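Local atomic coordinates of putative exported protein (Bacteroides fragilis NCTC 9343, PDB entry 3IEE), a protein that is of unknown function but is probably exported as a lipoprotein and folds into an all-alpha bundle without strands. Residues A[40-43]-A[44-47]; A[133-136]-A[137-141]; A[170-173]-A[174-178]. All coordinates share one frame; numbering follows the deposited sequence.

The three contacts follow one another along a strand-free chain of helices. Contact 1 lies where helix 17-40 gives way to helix 43-56, contact 2 near the middle of the long helix 123-162, and contact 3 at the start of helix 169-189. Contacts 1 and 2 belong to the DUF6845 range, have centres 10 Å apart and touch, with V46 CG1 3.4 Å from S137 OG; one ethanediol molecule is bound by both. Contact 3, in the DUF3829-like range, lies across the centre of the chain, its centre about 27 Å from that of contact 1 and 31 Å from that of contact 2. Helix 123-162 thus packs against the first turn of helix 43-56 and leads on to the C-terminal helices.

Contact 1 of 3, residues A[40-43]-A[44-47]; sequences MVKE and KDVN. With EDO (1,2-ethanediol), chain C.
Just beyond K44, whose NZ forms a salt bridge with D259, D45 meets K42: the two side chains cross obliquely, and carboxylate atom OD2 of D45 comes to 3.1 Å from K42 CD. The carboxylate thus touches the aliphatic part of the lysine. K42 NZ, less surely placed, stays 4.2 Å from D45 OD2, beyond salt-bridge range, so any attraction between the opposite charges is probably weak. V46 supplies the first i to i+4 backbone bond of the new helix, V46 N to K42 O at 3.0 Å and nearly straight (167°), which marks K42 as the N-cap. CG1 of V46, anti to the backbone N (chi1 176°), reaches ethanediol atom C1 at 3.7 Å. N47 continues the ladder, its N bonded at 2.9 Å to O of E43, whose OE2 forms a salt bridge with K144; N47 OD1 accepts a hydrogen bond from ethanediol O1 at 3.0 Å, and its ND2 donates to the carbonyl of A190. V41 packs on L100 and S141, and V46 on F107 and S137, joining the turn to helices 87-119 and 123-162, while K44 lies on helix 255-268.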
loop_
_atom_site.group_PDB
_atom_site.type_symbol
_atom_site.label_atom_id
_atom_site.label_comp_id
_atom_site.label_asym_id
_atom_site.label_seq_id
_atom_site.Cartn_x
_atom_site.Cartn_y
_atom_site.Cartn_z
HETATM N N MSE A 40 0.000 9.776 2.457
HETATM C CA MSE A 40 -0.539 10.468 1.283
HETATM C C MSE A 40 -1.748 9.796 0.658
HETATM O O MSE A 40 -2.537 10.491 0.029
HETATM C CB MSE A 40 0.514 10.668 0.201
HETATM C CG MSE A 40 1.621 11.606 0.616
HETATM SE SE MSE A 40 0.930 13.441 0.900
HETATM C CE MSE A 40 0.614 13.441 2.836
ATOM N N VAL A 41 -1.830 8.474 0.780
ATOM C CA VAL A 41 -3.039 7.724 0.430
ATOM C C VAL A 41 -3.488 6.915 1.640
ATOM O O VAL A 41 -3.105 5.757 1.796
ATOM C CB VAL A 41 -2.844 6.815 -0.794
ATOM C CG1 VAL A 41 -4.227 6.255 -1.246
ATOM C CG2 VAL A 41 -2.122 7.522 -1.901
ATOM N N LYS A 42 -4.229 7.564 2.516
ATOM C CA LYS A 42 -4.853 6.893 3.659
ATOM C C LYS A 42 -6.189 6.344 3.152
ATOM O O LYS A 42 -7.165 7.067 3.106
ATOM C CB LYS A 42 -5.093 7.873 4.831
ATOM C CG LYS A 42 -3.852 8.468 5.522
ATOM C CD LYS A 42 -4.238 9.581 6.534
ATOM C CE LYS A 42 -3.021 10.359 7.076
ATOM N NZ LYS A 42 -3.429 11.646 7.749
ATOM N N GLU A 43 -6.225 5.061 2.786
ATOM C CA GLU A 43 -7.360 4.569 1.991
ATOM C C GLU A 43 -8.704 4.743 2.720
ATOM O O GLU A 43 -9.699 5.062 2.106
ATOM C CB GLU A 43 -7.183 3.105 1.629
ATOM C CG GLU A 43 -5.981 2.768 0.710
ATOM C CD GLU A 43 -4.592 2.853 1.375
ATOM O OE1 GLU A 43 -4.430 2.898 2.649
ATOM O OE2 GLU A 43 -3.650 2.832 0.565
ATOM N N LYS A 44 -8.743 4.470 4.027
ATOM C CA LYS A 44 -10.010 4.668 4.750
ATOM C C LYS A 44 -10.473 6.149 4.813
ATOM O O LYS A 44 -11.694 6.411 4.785
ATOM C CB LYS A 44 -9.968 3.990 6.132
ATOM C CG LYS A 44 -10.353 2.480 6.035
ATOM C CD LYS A 44 -10.146 1.737 7.372
ATOM C CE LYS A 44 -11.387 1.608 8.198
ATOM N NZ LYS A 44 -11.056 0.797 9.415
ATOM N N ASP A 45 -9.523 7.093 4.895
ATOM C CA ASP A 45 -9.818 8.528 4.866
ATOM C C ASP A 45 -10.349 8.926 3.498
ATOM O O ASP A 45 -11.341 9.667 3.391
ATOM C CB ASP A 45 -8.612 9.391 5.218
ATOM C CG ASP A 45 -8.226 9.305 6.708
ATOM O OD1 ASP A 45 -8.885 8.562 7.447
ATOM O OD2 ASP A 45 -7.261 9.988 7.125
ATOM N N VAL A 46 -9.713 8.417 2.439
ATOM C CA VAL A 46 -10.214 8.691 1.110
ATOM C C VAL A 46 -11.639 8.138 0.914
ATOM O O VAL A 46 -12.502 8.841 0.380
ATOM C CB VAL A 46 -9.247 8.154 0.036
ATOM C CG1 VAL A 46 -9.829 8.350 -1.389
ATOM C CG2 VAL A 46 -7.848 8.835 0.177
ATOM N N ASN A 47 -11.884 6.894 1.354
ATOM C CA ASN A 47 -13.224 6.277 1.376
ATOM C C ASN A 47 -14.264 7.160 2.109
ATOM O O ASN A 47 -15.416 7.323 1.644
ATOM C CB ASN A 47 -13.189 4.922 2.096
ATOM C CG ASN A 47 -12.476 3.818 1.303
ATOM O OD1 ASN A 47 -12.153 4.004 0.136
ATOM N ND2 ASN A 47 -12.245 2.669 1.950
HETATM C C1 EDO C . -8.835 4.804 -1.550
HETATM O O1 EDO C . -9.538 3.565 -1.289
HETATM C C2 EDO C . -8.138 4.746 -2.913
HETATM O O2 EDO C . -7.389 5.950 -3.165
#

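Contact 2 of 3, residues A[133-136]-A[137-141]; sequences NYQL and STQMS. With EDO (1,2-ethanediol), chain C.
The carbonyl oxygen of Y134 is gripped twice: T138 N donates to it from 3.2 Å, and a water donates from 2.7 Å. The same water is hydrogen-bonded to T138 OG1, so residue 138 holds this carbonyl both directly and through solvent. S137 O, one turn along, likewise has two donors, S141 N and the O2 of ethanediol, the latter at 2.8 Å. One step earlier in the ladder, M140 N bonds to L136 O over 2.8 Å, the shortest of the backbone bonds here, and the CG of M140 settles 3.2 Å from that oxygen. All of this is a regular alpha-helical ladder, five successive i to i+4 bonds within helix 123-162, with neighbouring helices packed along it. On one flank the side chains of Q135 and Q139 cross at about a right angle: Q139 OE1 comes to 3.4 Å from Q135 CG, and the amide planes are turned 41° apart. Q135 has two conformers, so this detail is less certain; in the one described, Q135 OE1 is hydrogen-bonded to R194 NH1. Q139, extended beyond CG, also brings NE2 to 3.8 Å from L136 CD2. L136 is buried against A103, E106 and N110 of helix 87-119, whereas Y134 OH reaches E54 on helix 43-56.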
loop_
_atom_site.group_PDB
_atom_site.type_symbol
_atom_site.label_atom_id
_atom_site.label_comp_id
_atom_site.label_asym_id
_atom_site.label_seq_id
_atom_site.Cartn_x
_atom_site.Cartn_y
_atom_site.Cartn_z
ATOM N N ASN A 133 -13.748 12.500 -8.844
ATOM C CA ASN A 133 -13.025 12.117 -7.635
ATOM C C ASN A 133 -12.929 10.625 -7.420
ATOM O O ASN A 133 -11.915 10.170 -6.887
ATOM C CB ASN A 133 -13.574 12.834 -6.381
ATOM C CG ASN A 133 -12.818 14.123 -6.054
ATOM O OD1 ASN A 133 -12.168 14.721 -6.909
ATOM N ND2 ASN A 133 -12.918 14.572 -4.806
ATOM N N TYR A 134 -13.917 9.836 -7.869
ATOM C CA TYR A 134 -13.750 8.388 -7.842
ATOM C C TYR A 134 -12.539 7.992 -8.691
ATOM O O TYR A 134 -11.735 7.156 -8.273
ATOM C CB TYR A 134 -14.968 7.623 -8.336
ATOM C CG TYR A 134 -16.181 7.636 -7.431
ATOM C CD1 TYR A 134 -16.108 7.213 -6.089
ATOM C CD2 TYR A 134 -17.420 8.004 -7.953
ATOM C CE1 TYR A 134 -17.240 7.219 -5.277
ATOM C CE2 TYR A 134 -18.569 8.013 -7.155
ATOM C CZ TYR A 134 -18.471 7.615 -5.830
ATOM O OH TYR A 134 -19.652 7.612 -5.101
ATOM N N GLN A 135 -12.409 8.593 -9.870
ATOM C CA GLN A 135 -11.272 8.319 -10.756
ATOM C C GLN A 135 -9.913 8.774 -10.191
ATOM O O GLN A 135 -8.922 8.069 -10.343
ATOM C CB GLN A 135 -11.497 8.955 -12.139
ATOM C CG GLN A 135 -10.406 8.602 -13.171
ATOM C CD GLN A 135 -10.310 7.096 -13.408
ATOM O OE1 GLN A 135 -11.329 6.427 -13.539
ATOM N NE2 GLN A 135 -9.090 6.561 -13.431
ATOM N N LEU A 136 -9.866 9.950 -9.571
ATOM C CA LEU A 136 -8.640 10.435 -8.907
ATOM C C LEU A 136 -8.238 9.521 -7.769
ATOM O O LEU A 136 -7.026 9.251 -7.578
ATOM C CB LEU A 136 -8.810 11.888 -8.394
ATOM C CG LEU A 136 -8.831 12.968 -9.490
ATOM C CD1 LEU A 136 -9.240 14.295 -8.964
ATOM C CD2 LEU A 136 -7.413 13.064 -10.137
ATOM N N SER A 137 -9.199 9.020 -7.002
ATOM C CA SER A 137 -8.907 8.062 -5.942
ATOM C C SER A 137 -8.215 6.803 -6.478
ATOM O O SER A 137 -7.223 6.297 -5.909
ATOM C CB SER A 137 -10.191 7.641 -5.268
ATOM O OG SER A 137 -9.889 6.650 -4.322
ATOM N N THR A 138 -8.746 6.268 -7.564
ATOM C CA THR A 138 -8.139 5.107 -8.204
ATOM C C THR A 138 -6.690 5.408 -8.697
ATOM O O THR A 138 -5.784 4.603 -8.477
ATOM C CB THR A 138 -9.086 4.587 -9.348
ATOM O OG1 THR A 138 -10.123 3.799 -8.728
ATOM C CG2 THR A 138 -8.291 3.749 -10.396
ATOM N N GLN A 139 -6.501 6.590 -9.296
ATOM C CA GLN A 139 -5.206 7.045 -9.783
ATOM C C GLN A 139 -4.213 7.149 -8.642
ATOM O O GLN A 139 -3.095 6.689 -8.812
ATOM C CB GLN A 139 -5.290 8.383 -10.477
ATOM C CG GLN A 139 -5.938 8.251 -11.824
ATOM C CD GLN A 139 -6.232 9.597 -12.458
ATOM O OE1 GLN A 139 -7.190 9.729 -13.219
ATOM N NE2 GLN A 139 -5.404 10.590 -12.169
HETATM N N MSE A 140 -4.618 7.787 -7.531
HETATM C CA MSE A 140 -3.730 7.938 -6.323
HETATM C C MSE A 140 -3.241 6.571 -5.906
HETATM O O MSE A 140 -2.038 6.341 -5.686
HETATM C CB MSE A 140 -4.465 8.663 -5.173
HETATM C CG MSE A 140 -4.732 10.142 -5.485
HETATM SE SE MSE A 140 -6.048 10.832 -4.223
HETATM C CE MSE A 140 -5.118 10.441 -2.629
ATOM N N SER A 141 -4.152 5.621 -5.876
ATOM C CA SER A 141 -3.808 4.301 -5.388
ATOM C C SER A 141 -2.900 3.577 -6.375
ATOM O O SER A 141 -1.987 2.869 -5.998
ATOM C CB SER A 141 -5.072 3.498 -5.155
ATOM O OG SER A 141 -5.654 3.949 -3.946
HETATM C C1 EDO C . -8.835 4.804 -1.550
HETATM O O1 EDO C . -9.538 3.565 -1.289
HETATM C C2 EDO C . -8.138 4.746 -2.913
HETATM O O2 EDO C . -7.389 5.950 -3.165
HETATM O O HOH W 1 -12.421 4.895 -7.058
#

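Contact 3 of 3, residues A[170-173]-A[174-178]; sequences AQIM and SVRKM. With EDO (1,2-ethanediol), chain B.
S174 and Q171 form the tight part of this helical turn. The hydroxyl OG of S174 donates to Q171 O, to which V175 N also donates, at 3.0 Å and nearly in line with the carbonyl, so that one oxygen serves two donors. S174 OG to Q171 O measures 2.5 Å, so short that the value is doubtful. With chi1 at 67° OG is flanked by both backbone N and C, which points it back at the preceding turn; it is hydrogen-bonded to Y230 OH as well. V175 adds a methyl contact here, CG2 lying 3.4 Å from Q171 O, and V175 and M178 pack toward helix 224-247.

The other flank is looser and more exposed. The I172 and R176 side chains lie alongside one another, their nearest atoms CG2 and CD 4.0 Å apart, although R176 N is hydrogen-bonded to I172 O. The guanidinium carries on past them: NH2 donates to ethanediol O2 at 2.9 Å, in the plane of the group and at its edge, while ethanediol O1 lies over one face. NE forms a salt bridge with E159 of helix 123-162, and this carboxylate also bonds to the ethanediol, so the charged end is tethered to the neighbouring helix. A serine hydroxyl turned back onto the carbonyl three residues earlier (i to i-3), beside the regular i to i+4 backbone bond, is a common intrahelical arrangement of serine in alpha-helices.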
loop_
_atom_site.group_PDB
_atom_site.type_symbol
_atom_site.label_atom_id
_atom_site.label_comp_id
_atom_site.label_asym_id
_atom_site.label_seq_id
_atom_site.Cartn_x
_atom_site.Cartn_y
_atom_site.Cartn_z
ATOM N N ALA A 170 17.506 -15.978 3.992
ATOM C CA ALA A 170 16.310 -16.406 3.227
ATOM C C ALA A 170 15.006 -16.195 3.998
ATOM O O ALA A 170 13.979 -15.703 3.445
ATOM C CB ALA A 170 16.410 -17.887 2.755
ATOM N N GLN A 171 15.023 -16.563 5.273
ATOM C CA GLN A 171 13.838 -16.441 6.124
ATOM C C GLN A 171 13.474 -14.954 6.309
ATOM O O GLN A 171 12.324 -14.525 6.121
ATOM C CB GLN A 171 14.056 -17.147 7.476
ATOM C CG GLN A 171 14.203 -18.684 7.379
ATOM C CD GLN A 171 15.509 -19.185 6.831
ATOM O OE1 GLN A 171 16.476 -18.428 6.708
ATOM N NE2 GLN A 171 15.593 -20.510 6.555
ATOM N N ILE A 172 14.474 -14.143 6.643
ATOM C CA ILE A 172 14.271 -12.689 6.815
ATOM C C ILE A 172 13.664 -12.055 5.536
ATOM O O ILE A 172 12.675 -11.295 5.584
ATOM C CB ILE A 172 15.605 -11.986 7.230
ATOM C CG1 ILE A 172 16.092 -12.485 8.593
ATOM C CG2 ILE A 172 15.410 -10.446 7.274
ATOM C CD1 ILE A 172 17.590 -12.166 8.885
HETATM N N MSE A 173 14.242 -12.385 4.384
HETATM C CA MSE A 173 13.774 -11.876 3.115
HETATM C C MSE A 173 12.346 -12.311 2.779
HETATM O O MSE A 173 11.522 -11.473 2.315
HETATM C CB MSE A 173 14.791 -12.198 2.013
HETATM C CG MSE A 173 16.106 -11.400 2.202
HETATM SE SE MSE A 173 17.385 -11.787 0.782
HETATM C CE MSE A 173 16.431 -10.934 -0.680
ATOM N N SER A 174 12.010 -13.577 3.100
ATOM C CA SER A 174 10.666 -14.077 2.907
ATOM C C SER A 174 9.659 -13.300 3.750
ATOM O O SER A 174 8.583 -12.986 3.255
ATOM C CB SER A 174 10.520 -15.567 3.266
ATOM O OG SER A 174 10.690 -15.775 4.650
ATOM N N VAL A 175 9.971 -13.023 5.009
ATOM C CA VAL A 175 9.066 -12.242 5.842
ATOM C C VAL A 175 8.852 -10.839 5.268
ATOM O O VAL A 175 7.711 -10.332 5.203
ATOM C CB VAL A 175 9.589 -12.117 7.314
ATOM C CG1 VAL A 175 8.690 -11.149 8.135
ATOM C CG2 VAL A 175 9.708 -13.516 7.997
ATOM N N ARG A 176 9.945 -10.185 4.852
ATOM C CA ARG A 176 9.824 -8.841 4.314
ATOM C C ARG A 176 9.021 -8.843 3.020
ATOM O O ARG A 176 8.177 -8.021 2.837
ATOM C CB ARG A 176 11.207 -8.207 4.117
ATOM C CG ARG A 176 12.014 -8.094 5.404
ATOM C CD ARG A 176 13.472 -7.669 5.157
ATOM N NE ARG A 176 13.586 -6.285 4.603
ATOM C CZ ARG A 176 13.712 -5.160 5.319
ATOM N NH1 ARG A 176 13.704 -5.179 6.625
ATOM N NH2 ARG A 176 13.849 -3.979 4.716
ATOM N N LYS A 177 9.222 -9.849 2.186
ATOM C CA LYS A 177 8.540 -9.933 0.894
ATOM C C LYS A 177 7.052 -10.171 1.109
ATOM O O LYS A 177 6.185 -9.466 0.568
ATOM C CB LYS A 177 9.128 -11.036 0.028
ATOM C CG LYS A 177 8.478 -11.121 -1.336
ATOM C CD LYS A 177 8.741 -9.898 -2.159
ATOM C CE LYS A 177 8.316 -10.092 -3.629
ATOM N NZ LYS A 177 9.372 -10.865 -4.354
HETATM N N MSE A 178 6.720 -11.175 1.918
HETATM C CA MSE A 178 5.312 -11.485 2.155
HETATM C C MSE A 178 4.560 -10.398 2.910
HETATM O O MSE A 178 3.372 -10.150 2.674
HETATM C CB MSE A 178 5.223 -12.797 2.877
HETATM C CG MSE A 178 5.610 -13.918 1.924
HETATM SE SE MSE A 178 5.211 -15.723 2.654
HETATM C CE MSE A 178 6.781 -15.940 3.560
HETATM C C1 EDO B . 11.033 -4.402 2.140
HETATM O O1 EDO B . 11.102 -4.395 3.559
HETATM C C2 EDO B . 12.179 -3.599 1.523
HETATM O O2 EDO B . 13.505 -4.033 1.875
#